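Local coordinates for type III restriction-modification enzyme EcoP15I Mod subunit (Escherichia coli, PDB 4ZCF), which methylates an adenine in the asymmetric DNA site 5'-CAGCAG-3', using S-adenosyl-L-methionine, and joins the Res subunit for DNA restriction, at residues L224-A229 with A417-L422; T290-F293 with E299-P302. All blocks are in the same frame, centred on the assembly; numbering follows the deposited sequence.

Interaction 1 (L224-A229 with A417-L422)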
loop_
_atom_site.group_PDB
_atom_site.type_symbol
_atom_site.label_atom_id
_atom_site.label_comp_id
_atom_site.label_asym_id
_atom_site.label_seq_id
_atom_site.Cartn_x
_atom_site.Cartn_y
_atom_site.Cartn_z
ATOM N N LEU A 224 4.425 12.843 -2.208
ATOM C CA LEU A 224 5.387 13.806 -2.713
ATOM C C LEU A 224 4.639 15.070 -3.098
ATOM O O LEU A 224 3.497 15.012 -3.550
ATOM C CB LEU A 224 6.162 13.257 -3.933
ATOM C CG LEU A 224 6.785 11.860 -3.798
ATOM C CD1 LEU A 224 7.008 11.227 -5.186
ATOM C CD2 LEU A 224 8.104 11.915 -3.016
ATOM N N VAL A 225 5.290 16.220 -2.880
ATOM C CA VAL A 225 4.736 17.537 -3.187
ATOM C C VAL A 225 5.470 18.080 -4.362
ATOM O O VAL A 225 6.680 18.258 -4.307
ATOM C CB VAL A 225 4.729 18.462 -1.947
ATOM C CG1 VAL A 225 4.431 19.906 -2.320
ATOM C CG2 VAL A 225 3.732 17.944 -0.900
ATOM N N TRP A 226 4.765 18.211 -5.477
ATOM C CA TRP A 226 5.334 18.756 -6.712
ATOM C C TRP A 226 4.967 20.253 -6.839
ATOM O O TRP A 226 3.818 20.581 -7.131
ATOM C CB TRP A 226 4.891 17.927 -7.956
ATOM C CG TRP A 226 5.533 18.346 -9.255
ATOM C CD1 TRP A 226 6.787 18.852 -9.425
ATOM C CD2 TRP A 226 4.960 18.254 -10.562
ATOM N NE1 TRP A 226 6.985 19.195 -10.740
ATOM C CE2 TRP A 226 5.905 18.785 -11.472
ATOM C CE3 TRP A 226 3.715 17.806 -11.057
ATOM C CZ2 TRP A 226 5.656 18.859 -12.855
ATOM C CZ3 TRP A 226 3.465 17.878 -12.423
ATOM C CH2 TRP A 226 4.423 18.401 -13.308
ATOM N N LYS A 227 5.926 21.144 -6.518
ATOM C CA LYS A 227 5.768 22.594 -6.665
ATOM C C LYS A 227 6.160 22.868 -8.138
ATOM O O LYS A 227 7.345 22.868 -8.496
ATOM C CB LYS A 227 6.596 23.356 -5.609
ATOM C CG LYS A 227 6.969 24.780 -5.993
ATOM C CD LYS A 227 6.029 25.831 -5.507
ATOM C CE LYS A 227 6.613 27.204 -5.781
ATOM N NZ LYS A 227 6.852 27.493 -7.229
ATOM N N ASN A 228 5.125 22.967 -8.998
ATOM C CA ASN A 228 5.196 23.017 -10.454
ATOM C C ASN A 228 4.672 24.270 -11.137
ATOM O O ASN A 228 4.703 24.351 -12.369
ATOM C CB ASN A 228 4.430 21.800 -10.989
ATOM C CG ASN A 228 2.940 21.813 -10.737
ATOM O OD1 ASN A 228 2.454 22.385 -9.769
ATOM N ND2 ASN A 228 2.164 21.167 -11.613
ATOM N N ALA A 229 4.134 25.219 -10.360
ATOM C CA ALA A 229 3.550 26.455 -10.897
ATOM C C ALA A 229 4.044 27.678 -10.139
ATOM O O ALA A 229 4.569 27.543 -9.030
ATOM C CB ALA A 229 2.030 26.387 -10.844
ATOM N N ALA A 417 -0.168 18.601 -20.026
ATOM C CA ALA A 417 0.722 17.434 -20.071
ATOM C C ALA A 417 1.833 17.442 -18.998
ATOM O O ALA A 417 2.197 18.489 -18.458
ATOM C CB ALA A 417 1.323 17.288 -21.459
ATOM N N LYS A 418 2.341 16.267 -18.672
ATOM C CA LYS A 418 3.398 16.192 -17.693
ATOM C C LYS A 418 4.719 16.333 -18.388
ATOM O O LYS A 418 4.906 15.793 -19.491
ATOM C CB LYS A 418 3.384 14.836 -16.933
ATOM C CG LYS A 418 2.203 14.598 -15.993
ATOM C CD LYS A 418 2.275 15.408 -14.717
ATOM C CE LYS A 418 1.000 15.290 -13.955
ATOM N NZ LYS A 418 -0.078 16.078 -14.585
ATOM N N THR A 419 5.674 16.973 -17.702
ATOM C CA THR A 419 7.038 17.028 -18.178
ATOM C C THR A 419 7.722 15.668 -17.942
ATOM O O THR A 419 7.426 14.973 -16.975
ATOM C CB THR A 419 7.807 18.242 -17.666
ATOM O OG1 THR A 419 9.193 18.016 -17.928
ATOM C CG2 THR A 419 7.605 18.509 -16.175
ATOM N N ILE A 420 8.604 15.289 -18.850
ATOM C CA ILE A 420 9.409 14.067 -18.821
ATOM C C ILE A 420 10.464 14.121 -17.697
ATOM O O ILE A 420 10.893 13.077 -17.227
ATOM C CB ILE A 420 10.012 13.762 -20.246
ATOM C CG1 ILE A 420 11.070 14.835 -20.668
ATOM C CG2 ILE A 420 8.893 13.621 -21.307
ATOM C CD1 ILE A 420 11.691 14.733 -22.103
ATOM N N LYS A 421 10.831 15.335 -17.223
ATOM C CA LYS A 421 11.809 15.564 -16.141
ATOM C C LYS A 421 11.321 15.149 -14.717
ATOM O O LYS A 421 12.141 14.958 -13.802
ATOM C CB LYS A 421 12.318 17.016 -16.155
ATOM C CG LYS A 421 12.985 17.467 -17.461
ATOM C CD LYS A 421 14.365 16.872 -17.690
ATOM C CE LYS A 421 15.124 17.577 -18.799
ATOM N NZ LYS A 421 14.655 17.207 -20.168
ATOM N N LEU A 422 10.004 14.964 -14.556
ATOM C CA LEU A 422 9.388 14.565 -13.294
ATOM C C LEU A 422 9.419 13.044 -13.056
ATOM O O LEU A 422 9.844 12.596 -11.983
ATOM C CB LEU A 422 7.927 15.102 -13.215
ATOM C CG LEU A 422 7.097 14.637 -12.010
ATOM C CD1 LEU A 422 7.511 15.381 -10.735
ATOM C CD2 LEU A 422 5.635 14.747 -12.287
#

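Interaction 2 (T290-F293 with E299-P302). With nucleotides of chain E.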
loop_
_atom_site.group_PDB
_atom_site.type_symbol
_atom_site.label_atom_id
_atom_site.label_comp_id
_atom_site.label_asym_id
_atom_site.label_seq_id
_atom_site.Cartn_x
_atom_site.Cartn_y
_atom_site.Cartn_z
ATOM N N THR A 290 40.582 25.154 -2.560
ATOM C CA THR A 290 39.862 26.221 -1.829
ATOM C C THR A 290 39.513 27.396 -2.772
ATOM O O THR A 290 38.467 28.019 -2.614
ATOM C CB THR A 290 40.634 26.653 -0.561
ATOM O OG1 THR A 290 40.784 25.528 0.304
ATOM C CG2 THR A 290 39.941 27.760 0.209
ATOM N N GLN A 291 40.370 27.651 -3.771
ATOM C CA GLN A 291 40.194 28.696 -4.776
ATOM C C GLN A 291 38.969 28.388 -5.670
ATOM O O GLN A 291 38.065 29.217 -5.769
ATOM C CB GLN A 291 41.489 28.862 -5.604
ATOM C CG GLN A 291 41.519 30.102 -6.495
ATOM C CD GLN A 291 42.738 30.192 -7.395
ATOM O OE1 GLN A 291 43.877 29.864 -7.014
ATOM N NE2 GLN A 291 42.532 30.705 -8.602
ATOM N N TRP A 292 38.939 27.199 -6.293
ATOM C CA TRP A 292 37.838 26.754 -7.149
ATOM C C TRP A 292 36.579 26.526 -6.311
ATOM O O TRP A 292 35.481 26.782 -6.811
ATOM C CB TRP A 292 38.231 25.479 -7.905
ATOM C CG TRP A 292 37.159 24.905 -8.796
ATOM C CD1 TRP A 292 37.014 25.095 -10.142
ATOM C CD2 TRP A 292 36.134 23.979 -8.407
ATOM N NE1 TRP A 292 35.963 24.346 -10.615
ATOM C CE2 TRP A 292 35.398 23.659 -9.568
ATOM C CE3 TRP A 292 35.742 23.418 -7.177
ATOM C CZ2 TRP A 292 34.277 22.823 -9.528
ATOM C CZ3 TRP A 292 34.634 22.594 -7.140
ATOM C CH2 TRP A 292 33.921 22.292 -8.303
ATOM N N PHE A 293 36.741 26.012 -5.053
ATOM C CA PHE A 293 35.637 25.798 -4.133
ATOM C C PHE A 293 35.008 27.135 -3.716
ATOM O O PHE A 293 33.786 27.283 -3.868
ATOM C CB PHE A 293 36.048 24.956 -2.918
ATOM C CG PHE A 293 34.892 24.612 -2.011
ATOM C CD1 PHE A 293 34.012 23.582 -2.336
ATOM C CD2 PHE A 293 34.681 25.314 -0.832
ATOM C CE1 PHE A 293 32.954 23.246 -1.479
ATOM C CE2 PHE A 293 33.629 24.976 0.025
ATOM C CZ PHE A 293 32.776 23.944 -0.305
ATOM N N GLU A 299 26.919 26.611 -6.250
ATOM C CA GLU A 299 26.339 25.734 -7.279
ATOM C C GLU A 299 26.384 24.243 -6.861
ATOM O O GLU A 299 25.858 23.386 -7.577
ATOM C CB GLU A 299 27.167 25.871 -8.580
ATOM C CG GLU A 299 27.315 27.283 -9.140
ATOM C CD GLU A 299 28.142 27.341 -10.408
ATOM O OE1 GLU A 299 29.231 27.961 -10.389
ATOM O OE2 GLU A 299 27.719 26.729 -11.414
ATOM N N LEU A 300 27.032 23.941 -5.722
ATOM C CA LEU A 300 27.302 22.599 -5.234
ATOM C C LEU A 300 26.255 21.889 -4.414
ATOM O O LEU A 300 26.483 20.722 -4.087
ATOM C CB LEU A 300 28.696 22.519 -4.572
ATOM C CG LEU A 300 29.883 22.974 -5.465
ATOM C CD1 LEU A 300 31.205 22.906 -4.725
ATOM C CD2 LEU A 300 29.935 22.217 -6.789
ATOM N N TRP A 301 25.094 22.463 -4.183
ATOM C CA TRP A 301 24.128 21.864 -3.286
ATOM C C TRP A 301 23.744 20.514 -3.839
ATOM O O TRP A 301 23.561 20.416 -5.015
ATOM C CB TRP A 301 22.893 22.760 -3.193
ATOM C CG TRP A 301 21.847 22.231 -2.311
ATOM C CD1 TRP A 301 21.716 22.442 -1.004
ATOM C CD2 TRP A 301 20.800 21.363 -2.678
ATOM N NE1 TRP A 301 20.660 21.779 -0.521
ATOM C CE2 TRP A 301 20.076 21.095 -1.536
ATOM C CE3 TRP A 301 20.405 20.779 -3.875
ATOM C CZ2 TRP A 301 18.984 20.273 -1.540
ATOM C CZ3 TRP A 301 19.341 19.961 -3.875
ATOM C CH2 TRP A 301 18.632 19.716 -2.724
ATOM N N PRO A 302 23.615 19.388 -2.997
ATOM C CA PRO A 302 23.690 19.640 -1.553
ATOM C C PRO A 302 25.035 19.384 -0.910
ATOM O O PRO A 302 25.112 19.142 0.265
ATOM C CB PRO A 302 22.698 18.642 -0.959
ATOM C CG PRO A 302 22.264 17.751 -2.025
ATOM C CD PRO A 302 23.257 17.895 -3.101
ATOM P P DT E 17 21.474 20.629 2.735
ATOM O OP1 DT E 17 20.166 20.855 2.075
ATOM O OP2 DT E 17 22.684 21.367 2.284
ATOM O "O5'" DT E 17 21.289 21.015 4.290
ATOM C "C5'" DT E 17 20.063 21.108 5.042
ATOM C "C4'" DT E 17 20.140 22.262 6.028
ATOM O "O4'" DT E 17 20.846 21.916 7.233
ATOM C "C3'" DT E 17 20.787 23.579 5.593
ATOM O "O3'" DT E 17 20.154 24.589 6.354
ATOM C "C2'" DT E 17 22.248 23.446 6.046
ATOM C "C1'" DT E 17 22.055 22.651 7.337
ATOM N N1 DT E 17 23.168 21.791 7.870
ATOM C C2 DT E 17 23.188 21.651 9.239
ATOM O O2 DT E 17 22.321 22.153 9.964
ATOM N N3 DT E 17 24.272 20.945 9.725
ATOM C C4 DT E 17 25.280 20.339 8.990
ATOM O O4 DT E 17 26.135 19.641 9.556
ATOM C C5 DT E 17 25.217 20.571 7.572
ATOM C C7 DT E 17 26.243 19.932 6.698
ATOM C C6 DT E 17 24.197 21.299 7.078
#

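Interaction 1 (L224-A229 with A417-L422)
Leu-422 lays both of its methyls on one face of the Trp-226 indole. CD1 sits over the five-membered ring, 3.6 Å from its centroid and 1° off the ring normal, which makes a clear CH-pi contact. CD2 lies over the six-membered ring, 3.8 Å from Trp-226 CE3. The two side chains meet from opposite directions. In each, CG is trans to the backbone N (chi1 -175° in Trp-226, 174° in Leu-422), which sends the indole across to the helix start and brings the leucine fork back to it. The opposite face of the indole is covered from within its own segment, by Asn-228 CB. Farther out, the six-membered ring meets two more side chains, both at an oblique angle. Lys-418 CD is 3.6 Å from Trp-226 CZ3, and Thr-419 CG2 is 3.9 Å from Trp-226 CZ2. Lys-418 gives only its aliphatic part to the tryptophan, and its NZ forms a salt bridge with Asp-123. Thr-419 divides its work: the methyl touches the indole, while OG1 caps the helix by accepting from Lys-421 N at 3.2 Å and also bonds Glu-402. With an alanine here in place of Trp-226, both Leu-422 methyls would probably lose the surface they lie on, and the lysine stem would lose a wall beside it. The contact packs strand 220-227 of the large mixed sheet against the N-terminal end of helix 420-430 and the residues just before it. Asp-123 is the first residue of the DPPY motif, the catalytic motif of N6-adenine methyltransferases, which is also predicted to bind S-adenosyl methionine. Lys-418 thus links this packing to the probable active site of the Rossmann-like methylase fold.

Interaction 2 (T290-F293 with E299-P302)
A single methyl, CD1 of Leu-300, makes every close contact between the two segments. It touches two aromatic rings that follow one another on helix 283-296. Leu-300 CD1 is 3.7 Å from Phe-293 CE1 and equally close to Phe-293 CD1. It is 4.2 Å from Trp-292 CZ3, a looser approach. It meets both rings obliquely. Leu-300 has CG trans to its carbonyl carbon (chi1 -56°), and its side chain extends back toward the helix. Leu-269 of helix 264-279 also packs on Leu-300. Leu-346 of the second subunit touches both Leu-300 and Trp-292, so this small apolar cluster lies at the dimer interface.

The next residue faces other company. Trp-301 NE1 donates to OP1 of DT17 of chain E at 2.8 Å, with an N-H...O angle of 148°, so the bond is somewhat bent. The phosphate oxygen lies at the indole edge, near the ring plane. CG of Trp-301 is trans to the backbone N (chi1 180°), and this extended torsion carries the indole N-H to the DT17 phosphate. Pro-302 follows through a cis peptide bond and covers one face of this indole, with CB 3.6 Å above the ring plane and over its centre. Pro-302 also packs on a DNA phosphate.

The chemistry is split within two adjacent residues. Leu-300 packs the loop onto helix 283-296 by apolar contact, and Trp-301 holds the DNA backbone by a neutral N-H. Because the bond goes to a phosphate oxygen, it is consistent with a hold on the strand that does not itself depend on base identity.

Overall arrangement
Interaction 2 is nested inside the chain loop closed by interaction 1. Their centres are about 28 Å apart and their nearest atoms about 12 Å apart, so they do not touch. Interaction 1 is nearer the middle of the chain, with its centre about 16 Å from the chain centre, against about 37 Å for interaction 2. It adjoins the predicted S-adenosyl methionine site through Lys-418, and its nearest atom is about 13 Å from the DNA. Interaction 2 bonds a DNA phosphate directly. One contact thus belongs to the methylase core and the other to a part that lies farther out and contacts DNA. Both touch the second Mod subunit of the homodimer.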